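Local coordinates for protein putative histidinol-phosphate aminotransferase (PDB 3LY1) that binds pyridoxal 5'-phosphate and probably acts as an aminotransferase of the histidinol-phosphate type, at residues T11-S14 and P18-I21; D123-D128 and D325-I330; K278-E281 and P286-P289. All coordinates share one frame; numbering follows the deposited sequence.

Contact 1 (T11-S14 and P18-I21)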
# COMPACT_ATOMS: atom_id res chain seq x y z
N THR A 11 -0.03 5.79 33.72
CA THR A 11 -0.61 4.83 34.66
C THR A 11 0.07 3.46 34.51
O THR A 11 0.50 3.08 33.41
CB THR A 11 -2.14 4.69 34.41
OG1 THR A 11 -2.37 4.29 33.05
CG2 THR A 11 -2.85 6.01 34.70
N ALA A 12 0.17 2.71 35.61
CA ALA A 12 0.82 1.40 35.60
C ALA A 12 0.11 0.42 34.67
O ALA A 12 -1.12 0.38 34.61
CB ALA A 12 0.88 0.83 37.02
N PRO A 13 0.89 -0.38 33.94
CA PRO A 13 0.31 -1.27 32.95
C PRO A 13 -0.35 -2.52 33.53
O PRO A 13 -0.15 -2.83 34.70
CB PRO A 13 1.52 -1.69 32.11
CG PRO A 13 2.68 -1.59 33.06
CD PRO A 13 2.37 -0.42 33.92
N SER A 14 -1.12 -3.21 32.69
CA SER A 14 -1.66 -4.54 33.00
C SER A 14 -1.43 -5.42 31.77
O SER A 14 -1.00 -4.90 30.74
CB SER A 14 -3.16 -4.42 33.25
OG SER A 14 -3.79 -3.80 32.13
N PRO A 18 -0.84 -3.08 28.27
CA PRO A 18 0.60 -3.20 28.47
C PRO A 18 1.37 -2.00 27.99
O PRO A 18 0.87 -1.22 27.17
CB PRO A 18 0.97 -4.47 27.67
CG PRO A 18 0.01 -4.50 26.55
CD PRO A 18 -1.29 -3.85 27.09
N ILE A 19 2.58 -1.81 28.50
CA ILE A 19 3.55 -0.90 27.87
C ILE A 19 4.04 -1.64 26.62
O ILE A 19 4.49 -2.79 26.72
CB ILE A 19 4.75 -0.58 28.79
CG1 ILE A 19 4.31 0.26 29.99
CG2 ILE A 19 5.86 0.12 28.01
CD1 ILE A 19 5.37 0.39 31.09
N ARG A 20 3.96 -0.97 25.47
CA ARG A 20 4.24 -1.60 24.19
C ARG A 20 5.57 -1.07 23.68
O ARG A 20 5.64 0.03 23.16
CB ARG A 20 3.09 -1.26 23.21
CG ARG A 20 1.78 -2.00 23.54
CD ARG A 20 0.56 -1.43 22.82
NE ARG A 20 0.59 -1.65 21.37
CZ ARG A 20 -0.42 -1.37 20.54
NH1 ARG A 20 -1.56 -0.85 21.02
NH2 ARG A 20 -0.30 -1.60 19.24
N ILE A 21 6.64 -1.85 23.88
CA ILE A 21 7.98 -1.40 23.50
C ILE A 21 8.57 -2.53 22.69
O ILE A 21 9.70 -3.00 22.91
CB ILE A 21 8.86 -0.96 24.72
CG1 ILE A 21 8.82 -2.00 25.85
CG2 ILE A 21 8.42 0.46 25.23
CD1 ILE A 21 9.68 -1.64 27.08

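Contact 2 (D123-D128 and D325-I330)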
# COMPACT_ATOMS: atom_id res chain seq x y z
N ASP A 123 33.23 -8.83 15.99
CA ASP A 123 33.17 -9.22 17.41
C ASP A 123 32.56 -8.15 18.30
O ASP A 123 32.33 -8.42 19.47
CB ASP A 123 34.57 -9.65 17.98
CG ASP A 123 35.62 -8.51 17.97
OD1 ASP A 123 35.23 -7.30 17.97
OD2 ASP A 123 36.84 -8.82 17.98
N ASN A 124 32.30 -6.96 17.76
CA ASN A 124 31.53 -5.95 18.51
C ASN A 124 30.11 -5.71 17.99
O ASN A 124 29.47 -4.71 18.35
CB ASN A 124 32.35 -4.64 18.63
CG ASN A 124 32.61 -3.97 17.28
OD1 ASN A 124 32.71 -4.64 16.25
ND2 ASN A 124 32.70 -2.66 17.28
N TRP A 125 29.61 -6.66 17.18
CA TRP A 125 28.26 -6.65 16.53
C TRP A 125 28.09 -5.61 15.38
O TRP A 125 27.00 -5.41 14.88
CB TRP A 125 27.08 -6.57 17.52
CG TRP A 125 26.73 -7.87 18.32
CD1 TRP A 125 26.79 -8.00 19.68
CD2 TRP A 125 26.25 -9.16 17.83
NE1 TRP A 125 26.40 -9.27 20.07
CE2 TRP A 125 26.07 -10.00 18.96
CE3 TRP A 125 26.01 -9.70 16.56
CZ2 TRP A 125 25.65 -11.34 18.86
CZ3 TRP A 125 25.59 -11.04 16.46
CH2 TRP A 125 25.42 -11.84 17.60
N ALA A 126 29.19 -4.96 15.01
CA ALA A 126 29.21 -4.00 13.92
C ALA A 126 29.25 -4.76 12.60
O ALA A 126 29.63 -5.94 12.55
CB ALA A 126 30.42 -3.05 14.04
N PHE A 127 28.87 -4.07 11.53
CA PHE A 127 28.94 -4.60 10.20
C PHE A 127 30.40 -4.90 9.88
O PHE A 127 31.26 -4.13 10.24
CB PHE A 127 28.45 -3.57 9.19
CG PHE A 127 26.97 -3.35 9.16
CD1 PHE A 127 26.11 -3.94 10.06
CD2 PHE A 127 26.44 -2.46 8.23
CE1 PHE A 127 24.73 -3.68 9.97
CE2 PHE A 127 25.09 -2.20 8.17
CZ PHE A 127 24.25 -2.79 9.03
N ASP A 128 30.66 -6.03 9.23
CA ASP A 128 31.97 -6.29 8.65
C ASP A 128 31.94 -5.73 7.22
O ASP A 128 31.70 -6.48 6.25
CB ASP A 128 32.27 -7.78 8.70
CG ASP A 128 33.61 -8.15 8.08
OD1 ASP A 128 34.37 -7.26 7.69
OD2 ASP A 128 33.90 -9.35 7.96
N ASP A 325 21.28 -14.79 20.26
CA ASP A 325 20.25 -15.48 21.03
C ASP A 325 20.14 -15.02 22.48
O ASP A 325 19.14 -15.30 23.11
CB ASP A 325 20.49 -17.00 21.03
CG ASP A 325 20.52 -17.59 19.61
OD1 ASP A 325 19.78 -17.10 18.73
OD2 ASP A 325 21.28 -18.56 19.41
N ASN A 326 21.19 -14.40 23.00
CA ASN A 326 21.22 -13.98 24.40
C ASN A 326 21.08 -12.46 24.53
O ASN A 326 21.57 -11.86 25.50
CB ASN A 326 22.50 -14.48 25.10
CG ASN A 326 22.63 -16.01 25.13
OD1 ASN A 326 21.68 -16.74 24.83
ND2 ASN A 326 23.81 -16.50 25.49
N TRP A 327 20.41 -11.84 23.55
CA TRP A 327 20.23 -10.37 23.48
C TRP A 327 18.76 -10.07 23.29
O TRP A 327 18.01 -10.91 22.74
CB TRP A 327 21.05 -9.77 22.33
CG TRP A 327 22.53 -9.82 22.58
CD1 TRP A 327 23.33 -10.94 22.59
CD2 TRP A 327 23.39 -8.72 22.90
NE1 TRP A 327 24.63 -10.59 22.87
CE2 TRP A 327 24.69 -9.23 23.08
CE3 TRP A 327 23.19 -7.34 23.04
CZ2 TRP A 327 25.76 -8.43 23.40
CZ3 TRP A 327 24.27 -6.54 23.37
CH2 TRP A 327 25.55 -7.09 23.53
N CYS A 328 18.33 -8.91 23.76
CA CYS A 328 16.97 -8.45 23.55
C CYS A 328 16.95 -7.00 23.03
O CYS A 328 17.79 -6.17 23.39
CB CYS A 328 16.12 -8.57 24.83
SG CYS A 328 16.75 -7.69 26.25
N ARG A 329 15.97 -6.73 22.18
CA ARG A 329 15.77 -5.41 21.65
C ARG A 329 14.59 -4.83 22.38
O ARG A 329 13.47 -5.39 22.35
CB ARG A 329 15.47 -5.46 20.14
CG ARG A 329 15.49 -4.03 19.54
CD ARG A 329 14.87 -3.99 18.12
NE ARG A 329 13.43 -4.25 18.20
CZ ARG A 329 12.66 -4.55 17.17
NH1 ARG A 329 13.18 -4.67 15.95
NH2 ARG A 329 11.37 -4.77 17.37
N ILE A 330 14.85 -3.73 23.08
CA ILE A 330 13.87 -3.06 23.88
C ILE A 330 13.56 -1.72 23.22
O ILE A 330 14.44 -0.87 23.14
CB ILE A 330 14.43 -2.71 25.29
CG1 ILE A 330 14.94 -3.95 26.01
CG2 ILE A 330 13.38 -1.97 26.10
CD1 ILE A 330 13.91 -5.06 26.21

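Contact 3 (K278-E281 and P286-P289)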
# COMPACT_ATOMS: atom_id res chain seq x y z
N LYS A 278 20.90 3.87 32.17
CA LYS A 278 21.20 3.97 33.61
C LYS A 278 20.88 2.64 34.30
O LYS A 278 21.69 2.13 35.07
CB LYS A 278 20.40 5.11 34.26
CG LYS A 278 20.85 5.49 35.69
CD LYS A 278 19.99 6.61 36.31
CE LYS A 278 20.03 6.62 37.85
NZ LYS A 278 21.42 6.75 38.37
N ALA A 279 19.70 2.07 34.02
CA ALA A 279 19.32 0.75 34.58
C ALA A 279 20.27 -0.39 34.15
O ALA A 279 20.66 -1.22 34.99
CB ALA A 279 17.85 0.39 34.26
N LEU A 280 20.66 -0.43 32.87
CA LEU A 280 21.57 -1.46 32.36
C LEU A 280 22.98 -1.41 33.01
O LEU A 280 23.56 -2.45 33.38
CB LEU A 280 21.66 -1.40 30.82
CG LEU A 280 20.36 -1.74 30.08
CD1 LEU A 280 20.48 -1.39 28.59
CD2 LEU A 280 19.99 -3.25 30.24
N GLU A 281 23.50 -0.19 33.12
CA GLU A 281 24.73 0.09 33.87
C GLU A 281 24.68 -0.35 35.34
O GLU A 281 25.62 -0.94 35.83
CB GLU A 281 25.09 1.57 33.75
CG GLU A 281 25.70 1.81 32.40
CD GLU A 281 25.88 3.25 32.08
OE1 GLU A 281 25.71 4.09 33.00
OE2 GLU A 281 26.20 3.54 30.90
N PRO A 286 25.73 -5.63 29.44
CA PRO A 286 26.25 -4.90 28.30
C PRO A 286 25.13 -4.49 27.30
O PRO A 286 24.13 -5.20 27.15
CB PRO A 286 27.22 -5.91 27.63
CG PRO A 286 27.62 -6.86 28.76
CD PRO A 286 26.41 -6.93 29.65
N TYR A 287 25.32 -3.35 26.66
CA TYR A 287 24.47 -2.91 25.55
C TYR A 287 25.26 -2.25 24.43
O TYR A 287 26.38 -1.79 24.62
CB TYR A 287 23.43 -1.95 26.04
CG TYR A 287 24.00 -0.69 26.64
CD1 TYR A 287 24.29 -0.62 28.01
CD2 TYR A 287 24.26 0.42 25.86
CE1 TYR A 287 24.83 0.55 28.57
CE2 TYR A 287 24.79 1.58 26.40
CZ TYR A 287 25.06 1.64 27.76
OH TYR A 287 25.60 2.79 28.30
N LEU A 288 24.63 -2.19 23.25
CA LEU A 288 25.25 -1.56 22.09
C LEU A 288 24.83 -0.09 22.02
O LEU A 288 23.77 0.30 22.54
CB LEU A 288 24.88 -2.32 20.80
CG LEU A 288 25.22 -3.82 20.73
CD1 LEU A 288 24.91 -4.43 19.34
CD2 LEU A 288 26.68 -4.05 21.05
N PRO A 289 25.66 0.75 21.39
CA PRO A 289 25.26 2.16 21.29
C PRO A 289 23.94 2.25 20.49
O PRO A 289 23.72 1.46 19.53
CB PRO A 289 26.41 2.82 20.55
CG PRO A 289 27.57 1.89 20.70
CD PRO A 289 27.00 0.50 20.84

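Contact 1 (T11-S14 and P18-I21)
Pro13 lays one edge of its ring, CB and CG, against the side chain and backbone of Ile19, and this is the close side of the contact. CG of Pro13 sits 3.9 Å from CD1 of Ile19, and CB of Pro13 comes within 4.0 Å of CG1 of Ile19. The CB atom of Pro13 also reaches the backbone, lying 3.8 Å from N of Ile19 and 4.0 Å from CA of Pro18. Ile19 offers its longer branch here: CG1 stands beside the backbone N (chi1 -69°) and the chain runs on extended to CD1, which carries the methyl out to the proline ring. The two side chains cross at a slant. Trp340 of helix 335-350 packs on both of them, and with Val341 of the same helix and Pro13 it buries Ile19. The setting is a short parallel pairing of strand 19-20 with strand 315-316, made by backbone bonds from Ile19 to Gly314 and Leu316; it builds this segment into the C-terminal part of the chain, consistent with the N-terminal arm of fold-type I aminotransferases.

The Ser14 side is looser. Ser14 O stands 3.1 Å from N of Pro18, but a proline nitrogen has no hydrogen to give, so the approach is a plain contact between the turn's two ends. The same oxygen of Ser14 lies 3.7 Å from CB of Pro18. CB of Ser14 leaves the backbone away from 18-21, and OG makes a weak hydrogen bond to the backbone N of Asn17 within the turn.

Contact 2 (D123-D128 and D325-I330)
With CG beside the backbone N in both Trp125 and Trp327, at chi1 of -75° and -70°, the two indoles reach into the gap between segments whose nearest CA atoms, those of Trp125 and Trp327, are 11.3 Å apart. The result is a T-shaped (edge-to-face) pair: Trp125 turns its edge to the face of Trp327, with the planes at 78°. The five-membered ring of Trp125 and the six-membered ring of Trp327 have centroids 4.8 Å apart.

In fold-type I terms this joins the large domain to the small one. Trp125 belongs to the loop between strand 115-119, at the rim of the seven-stranded sheet, and helix 129-137, which Asp128 caps through Gly131 N. Trp327 lies on strand 327-331, antiparallel to strand 294-298, where the ring of Phe296 lies nearly parallel to its indole. Two residues on, Arg329 bonds to Asn152, which contacts the pyridoxal phosphate, and to a citrate probably taken from the crystallisation liquor; this is consistent with the carboxylate-binding arginine of related aminotransferases.

The pair itself is partly exposed and purely a ring contact. CD1 of Trp125 lies 3.9 Å from CZ2 of Trp327. NE1 of Trp125 lies over one face of the Trp327 ring, 3.2 Å above its plane and offset toward the rim, 3.5 Å from CE2 of Trp327.

Contact 3 (K278-E281 and P286-P289)
Tyr287 meets both Leu280 and Glu281 on the last turns of helix 259-283, and the chain comes to it from Pro286, whose backbone is bonded to Gln298. In Tyr287 CG lies between the backbone N and the carbonyl carbon (chi1 61°), which carries the ring toward the helix. Leu280 meets the CB/CD1 end of the tyrosine obliquely: its CB is 3.9 Å from CD1 of Tyr287, and its CD1 methyl is 3.9 Å from CB of Tyr287. At the far end of the ring Glu281 reaches out with an extended chain, and on the way its CG passes 4.1 Å from CE1 of Tyr287. OE2 of Glu281 then lies 2.8 Å from OH of Tyr287, a close polar contact at the ring edge and in its plane, with the carboxylate turned 29° from the ring.

The contact spans the connection from helix 259-283 to strand 294-298 of the small domain, and 286-289 already runs alongside that strand. Val295 and His297 of the strand touch Leu280, His297 also touches Tyr287, and Met345 of helix 335-350 adds a further neighbour to Leu280. One residue past the tyrosine, Leu288 continues the pairing through its backbone bond to Phe296, and Pro289 ends the segment on the way to the strand.

From the N terminus, contact 1 comes first and closes a short turn of three intervening residues, setting the arm against helix 335-350 and strand 315-316. Contact 2 opens at 123-128 and closes nearly two hundred residues later, linking the loop before helix 129-137 to strand 327-331. Contact 3 falls within that span, closing the four residues that finish helix 259-283 and lead out of it, and links this helix to the approach to strand 294-298. No loops cross. Contacts 2 and 3 join at Leu288, whose CD1 is 3.5 Å from CB of Trp125. Contact 1 reaches contact 2 through Ile21 CD1 and Ile330 CG2, 3.8 Å apart, whereas contacts 1 and 3 do not touch.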